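Local coordinates for protein carbohydrate binding module (Ruminococcus flavefaciens, PDB 4V1K) that probably binds plant cell-wall carbohydrate as a non-catalytic beta-sandwich module of Cel9A, a family 9 glycoside hydrolase of the cellulosome, at residues K13-Y16 against S17-G20; W115-C119 against D120-I124; F33-S36 against S37-I41. All blocks are in the same frame, centred on the assembly; numbering follows the deposited sequence. Where two conformers were deposited one is given.

Interaction 1: residues K13-Y16 against S17-G20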
# COMPACT_ATOMS: atom_id res chain seq x y z
N LYS A 13 -6.16 -12.43 3.08
CA LYS A 13 -7.62 -12.21 3.25
C LYS A 13 -7.87 -11.11 4.29
O LYS A 13 -7.32 -11.14 5.42
CB LYS A 13 -8.31 -13.50 3.68
CG LYS A 13 -9.80 -13.36 3.95
CD LYS A 13 -10.61 -13.11 2.69
CE LYS A 13 -12.07 -12.81 3.03
NZ LYS A 13 -12.73 -13.85 3.88
N VAL A 14 -8.68 -10.15 3.90
CA VAL A 14 -9.08 -9.04 4.77
C VAL A 14 -10.61 -8.98 4.89
O VAL A 14 -11.32 -9.03 3.89
CB VAL A 14 -8.58 -7.70 4.23
CG1 VAL A 14 -8.91 -6.53 5.19
CG2 VAL A 14 -7.07 -7.72 4.04
N THR A 15 -11.11 -8.86 6.13
CA THR A 15 -12.54 -8.60 6.38
C THR A 15 -12.59 -7.20 7.00
O THR A 15 -12.20 -7.02 8.16
CB THR A 15 -13.14 -9.66 7.33
OG1 THR A 15 -13.00 -10.98 6.74
CG2 THR A 15 -14.61 -9.37 7.60
N TYR A 16 -13.02 -6.20 6.22
CA TYR A 16 -12.97 -4.80 6.68
C TYR A 16 -13.67 -4.60 8.01
O TYR A 16 -13.14 -3.94 8.93
CB TYR A 16 -13.53 -3.84 5.58
CG TYR A 16 -13.79 -2.43 6.10
CD1 TYR A 16 -12.76 -1.54 6.34
CD2 TYR A 16 -15.07 -2.05 6.45
CE1 TYR A 16 -13.02 -0.26 6.87
CE2 TYR A 16 -15.34 -0.81 6.98
CZ TYR A 16 -14.31 0.08 7.19
OH TYR A 16 -14.62 1.31 7.74
N SER A 17 -14.89 -5.13 8.13
CA SER A 17 -15.70 -4.92 9.35
C SER A 17 -15.09 -5.58 10.59
O SER A 17 -15.45 -5.22 11.74
CB SER A 17 -17.13 -5.42 9.12
OG SER A 17 -17.14 -6.82 8.83
N ALA A 18 -14.14 -6.51 10.39
CA ALA A 18 -13.44 -7.13 11.52
C ALA A 18 -12.27 -6.32 12.05
O ALA A 18 -11.72 -6.63 13.14
CB ALA A 18 -12.94 -8.52 11.17
N LEU A 19 -11.85 -5.30 11.30
CA LEU A 19 -10.70 -4.50 11.73
C LEU A 19 -11.12 -3.51 12.82
O LEU A 19 -12.04 -2.73 12.65
CB LEU A 19 -10.09 -3.74 10.55
CG LEU A 19 -9.67 -4.57 9.33
CD1 LEU A 19 -9.34 -3.69 8.12
CD2 LEU A 19 -8.51 -5.50 9.69
N GLY A 20 -10.39 -3.50 13.93
CA GLY A 20 -10.54 -2.44 14.93
C GLY A 20 -9.99 -1.12 14.46
O GLY A 20 -9.34 -1.04 13.43
O HOH W 1 -13.40 -1.63 10.39

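Interaction 2: residues W115-C119 against D120-I124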
# COMPACT_ATOMS: atom_id res chain seq x y z
N TRP A 115 -10.00 2.82 4.83
CA TRP A 115 -10.98 3.56 5.64
C TRP A 115 -12.42 3.08 5.40
O TRP A 115 -13.26 3.13 6.31
CB TRP A 115 -10.88 5.06 5.37
CG TRP A 115 -9.53 5.75 5.53
CD1 TRP A 115 -9.21 6.99 5.00
CD2 TRP A 115 -8.36 5.31 6.24
NE1 TRP A 115 -7.93 7.33 5.33
CE2 TRP A 115 -7.38 6.33 6.08
CE3 TRP A 115 -8.01 4.15 6.96
CZ2 TRP A 115 -6.09 6.24 6.66
CZ3 TRP A 115 -6.73 4.07 7.53
CH2 TRP A 115 -5.78 5.11 7.35
N TRP A 116 -12.68 2.58 4.19
CA TRP A 116 -13.98 2.01 3.81
C TRP A 116 -13.79 1.17 2.58
O TRP A 116 -12.98 1.51 1.73
CB TRP A 116 -14.97 3.10 3.46
CG TRP A 116 -16.35 2.60 3.11
CD1 TRP A 116 -16.89 2.46 1.85
CD2 TRP A 116 -17.37 2.18 4.03
NE1 TRP A 116 -18.17 1.98 1.95
CE2 TRP A 116 -18.48 1.79 3.28
CE3 TRP A 116 -17.42 2.06 5.42
CZ2 TRP A 116 -19.65 1.34 3.88
CZ3 TRP A 116 -18.59 1.59 6.01
CH2 TRP A 116 -19.69 1.24 5.24
N ILE A 117 -14.52 0.07 2.47
CA ILE A 117 -14.63 -0.62 1.20
C ILE A 117 -16.05 -1.21 1.14
O ILE A 117 -16.54 -1.75 2.14
CB ILE A 117 -13.49 -1.68 1.00
CG1 ILE A 117 -13.51 -2.27 -0.42
CG2 ILE A 117 -13.54 -2.74 2.08
CD1 ILE A 117 -12.23 -2.96 -0.83
N ASP A 118 -16.72 -1.10 -0.01
CA ASP A 118 -18.12 -1.50 -0.13
C ASP A 118 -18.25 -3.02 0.05
O ASP A 118 -19.04 -3.49 0.84
CB ASP A 118 -18.68 -1.08 -1.49
CG ASP A 118 -19.11 0.39 -1.57
OD1 ASP A 118 -19.47 1.02 -0.54
OD2 ASP A 118 -19.10 0.93 -2.72
N CYS A 119 -17.45 -3.80 -0.65
CA CYS A 119 -17.43 -5.25 -0.48
C CYS A 119 -16.58 -5.58 0.76
O CYS A 119 -15.38 -5.28 0.80
CB CYS A 119 -16.84 -5.90 -1.72
SG CYS A 119 -16.68 -7.69 -1.62
N ASP A 120 -17.15 -6.23 1.74
CA ASP A 120 -16.46 -6.30 3.06
C ASP A 120 -15.23 -7.21 3.09
O ASP A 120 -14.24 -6.95 3.79
CB ASP A 120 -17.46 -6.75 4.13
CG ASP A 120 -17.02 -6.41 5.52
OD1 ASP A 120 -16.74 -5.21 5.76
OD2 ASP A 120 -16.99 -7.31 6.40
N GLU A 121 -15.31 -8.28 2.33
CA GLU A 121 -14.32 -9.33 2.29
C GLU A 121 -13.58 -9.30 0.97
O GLU A 121 -14.19 -9.36 -0.11
CB GLU A 121 -14.96 -10.70 2.54
CG GLU A 121 -15.48 -10.83 3.97
CD GLU A 121 -16.10 -12.17 4.32
OE1 GLU A 121 -15.76 -13.23 3.76
OE2 GLU A 121 -16.95 -12.14 5.24
N PHE A 122 -12.26 -9.19 1.05
CA PHE A 122 -11.44 -9.18 -0.17
C PHE A 122 -10.07 -9.76 0.12
O PHE A 122 -9.67 -9.91 1.27
CB PHE A 122 -11.33 -7.76 -0.75
CG PHE A 122 -10.55 -6.79 0.13
CD1 PHE A 122 -11.17 -6.14 1.17
CD2 PHE A 122 -9.22 -6.52 -0.11
CE1 PHE A 122 -10.48 -5.26 1.98
CE2 PHE A 122 -8.51 -5.63 0.70
CZ PHE A 122 -9.15 -5.00 1.74
N THR A 123 -9.36 -10.10 -0.95
CA THR A 123 -7.98 -10.60 -0.85
C THR A 123 -7.00 -9.64 -1.52
O THR A 123 -7.26 -9.12 -2.63
CB THR A 123 -7.85 -12.00 -1.50
OG1 THR A 123 -8.76 -12.92 -0.86
CG2 THR A 123 -6.43 -12.56 -1.35
N ILE A 124 -5.90 -9.37 -0.81
CA ILE A 124 -4.74 -8.67 -1.39
C ILE A 124 -3.92 -9.72 -2.13
O ILE A 124 -3.16 -10.53 -1.50
CB ILE A 124 -3.90 -7.92 -0.31
CG1 ILE A 124 -4.78 -6.87 0.39
CG2 ILE A 124 -2.65 -7.27 -0.91
CD1 ILE A 124 -4.11 -6.23 1.60

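Interaction 3: residues F33-S36 against S37-I41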
# COMPACT_ATOMS: atom_id res chain seq x y z
N PHE A 33 10.26 -7.39 -0.37
CA PHE A 33 10.35 -7.11 -1.81
C PHE A 33 11.75 -7.34 -2.39
O PHE A 33 11.89 -7.62 -3.57
CB PHE A 33 9.98 -5.66 -2.12
CG PHE A 33 8.53 -5.32 -1.86
CD1 PHE A 33 8.09 -5.00 -0.57
CD2 PHE A 33 7.60 -5.31 -2.89
CE1 PHE A 33 6.76 -4.69 -0.32
CE2 PHE A 33 6.28 -4.97 -2.66
CZ PHE A 33 5.85 -4.67 -1.38
N GLY A 34 12.79 -7.15 -1.58
CA GLY A 34 14.17 -7.27 -2.05
C GLY A 34 14.76 -5.99 -2.65
O GLY A 34 15.78 -6.05 -3.32
N ILE A 35 14.08 -4.87 -2.40
CA ILE A 35 14.47 -3.54 -2.85
C ILE A 35 15.79 -3.05 -2.24
O ILE A 35 16.03 -3.25 -1.04
CB ILE A 35 13.32 -2.50 -2.64
CG1 ILE A 35 13.66 -1.14 -3.24
CG2 ILE A 35 12.94 -2.34 -1.18
CD1 ILE A 35 12.46 -0.23 -3.38
N SER A 36 16.63 -2.42 -3.07
CA SER A 36 17.87 -1.79 -2.62
C SER A 36 17.61 -0.34 -2.17
O SER A 36 16.71 0.35 -2.68
CB SER A 36 18.89 -1.76 -3.78
OG SER A 36 19.99 -0.89 -3.51
N SER A 37 18.41 0.15 -1.25
CA SER A 37 18.28 1.52 -0.79
C SER A 37 18.73 2.54 -1.86
O SER A 37 18.49 3.72 -1.72
CB SER A 37 19.04 1.71 0.52
OG SER A 37 20.42 1.51 0.34
N SER A 38 19.35 2.08 -2.95
CA SER A 38 19.68 2.98 -4.09
C SER A 38 18.46 3.34 -4.94
O SER A 38 18.50 4.29 -5.71
CB SER A 38 20.74 2.35 -4.99
OG SER A 38 20.24 1.20 -5.65
N GLU A 39 17.37 2.60 -4.77
CA GLU A 39 16.21 2.70 -5.66
C GLU A 39 15.15 3.68 -5.12
O GLU A 39 14.97 3.78 -3.93
CB GLU A 39 15.68 1.27 -5.94
CG GLU A 39 16.74 0.46 -6.69
CD GLU A 39 16.44 -0.98 -6.88
OE1 GLU A 39 16.04 -1.67 -5.91
OE2 GLU A 39 16.68 -1.44 -8.00
N LYS A 40 14.50 4.44 -6.03
CA LYS A 40 13.45 5.44 -5.70
C LYS A 40 12.08 4.92 -6.13
O LYS A 40 11.89 4.63 -7.32
CB LYS A 40 13.76 6.73 -6.47
CG LYS A 40 13.00 7.98 -6.04
CD LYS A 40 13.77 8.83 -5.02
CE LYS A 40 13.92 10.29 -5.46
NZ LYS A 40 12.72 11.15 -5.25
N ILE A 41 11.14 4.82 -5.20
CA ILE A 41 9.79 4.30 -5.48
C ILE A 41 8.94 5.47 -6.01
O ILE A 41 8.79 6.51 -5.35
CB ILE A 41 9.16 3.69 -4.21
CG1 ILE A 41 9.99 2.49 -3.71
CG2 ILE A 41 7.70 3.28 -4.48
CD1 ILE A 41 9.67 2.09 -2.29
O HOH W 2 14.85 2.42 -1.74

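Interaction 1: residues K13-Y16 against S17-G20
Leu19 folds back over the strand end that precedes it, and its CD1 methyl reaches CG1 of Val14 at 4.1 Å, the two side chains crossing at about a right angle. Val14 offers that methyl because CG1 stands anti to its backbone N (chi1 -176°). The same Leu19 CD1 comes obliquely to the ring of Tyr16, 4.4 Å from CD1 of Tyr16, and CG of Leu19 rests near the carbonyl oxygens of Thr15 and Tyr16. Alongside, the Ala18 methyl CB lies 4.0 Å from CB of Thr15, while CG2 of Thr15 brushes OG of Ser17, a hydroxyl that is hydrogen-bonded to Asp120.

These side chains are brought together by a 3-10 turn at the end of strand 5-15. Ala18 N donates to Thr15 O at 3.0 Å. Leu19 N does the same to Tyr16 O at 3.0 Å, and that bond is the straighter of the two (159°). Water 1 lies over one face of the Tyr16 ring, toward its rim, and donates to Tyr16 O (2.7 Å) and Leu19 O (2.9 Å).

Tyr16 O is thus gripped by one amide and one water, and the turn combines two kinds of hold: two successive i to i+3 backbone bonds fix its path, while apolar contacts seat Leu19 against Val14 and Tyr16.

Interaction 2: residues W115-C119 against D120-I124
Ile117 and Phe122, five residues apart, hold the two arms of this turn together by a CH-pi contact in place of backbone pairing: CD1 of Ile117 sits over one face of the Phe122 ring, 4.2 Å from its centroid and 21° off the ring normal. The turn is a beta-arch of the sandwich, carrying the chain from strand 116-117 in one sheet to strand 121-131 in the other, so the arms face each other through side chains.

CD1 of Ile117 lies toward the rim of the ring, 3.9 Å from CD1 of Phe122, and the second branch of the isoleucine brings CG2 of Ile117 to 4.0 Å from CE1 of Phe122. With CG1 of Ile117 anti to its backbone N (chi1 -173°), the chain extends its end methyl to the ring. Both residues are buried, and Ile48 of strand 41-49 touches each of them, which places the pair in the hydrophobic interior between the sheets.

Outside this packing, Glu121 forms a salt bridge with Lys13. Just before the arch, Trp115 and Trp116 both lie opposite Val58 in a classic beta bulge. Trp116 is exposed and touches a bound 2-hydroxybutane-1,4-diol, consistent with an aromatic surface able to meet a ligand. Its indole is held by Asp118, whose other oxygen, OD2, takes the backbone N of Lys56: NE1 of Trp116 donates to OD1 of Asp118 at 3.0 Å, nearly in the indole plane but from above the carboxylate plane.

Interaction 3: residues F33-S36 against S37-I41
Glu39 curls its carboxylate back to Ser36, so that the two residues bond to each other twice around a type I beta turn. Glu39 N donates to Ser36 O (3.1 Å) and closes the turn, while Ser36 N donates to Glu39 OE1 at 3.0 Å, a fairly straight bond that meets the oxygen on its anti side, somewhat out of the carboxylate plane. Beyond CG the glutamate is extended, with CG beside its backbone N (chi1 -63°), and it slides past Ile35 in the opposite direction, OE1 of Glu39 lying 3.6 Å from Ile35 CG1.

Ser36 turns OG anti to its own N (chi1 166°), which brings it to Ser38, where it shares a 3.0 Å hydrogen bond with Ser38 OG. Before and after the turn, CD1 of Ile35 meets CG1 of Ile41 at 3.7 Å, the two side chains crossing at about a right angle. With an alanine at Glu39, Ser36 N and the hydroxyl of Tyr6, which also bonds OE1, are likely to lose this acceptor.

The loop joins strand 25-29 to strand 41-49; Ile35 packs on Tyr6 of strand 5-15 and Leu131 of strand 121-131, and Phe33 on Val127 and Leu129 of the latter.

Interactions 1 and 2 are neighbours at one end of the sandwich, their centres 8 Å apart, where strands 5-15 and 121-131 pair in one sheet. They also touch through Tyr16 OH and the carbonyl O of Trp115, a weak hydrogen bond. Both are partly buried, but interaction 2 relies on apolar packing between the sheets, whereas interaction 1 adds backbone bonds and a bridging water to its apolar contacts. Interaction 3 lies on the opposite side of the chain's centre, about 30 Å from interaction 1 between centres. It is a surface contact of a long loop, dominated by carboxylate, hydroxyl and amide bonds, yet it too leans on strands 5-15 and 121-131.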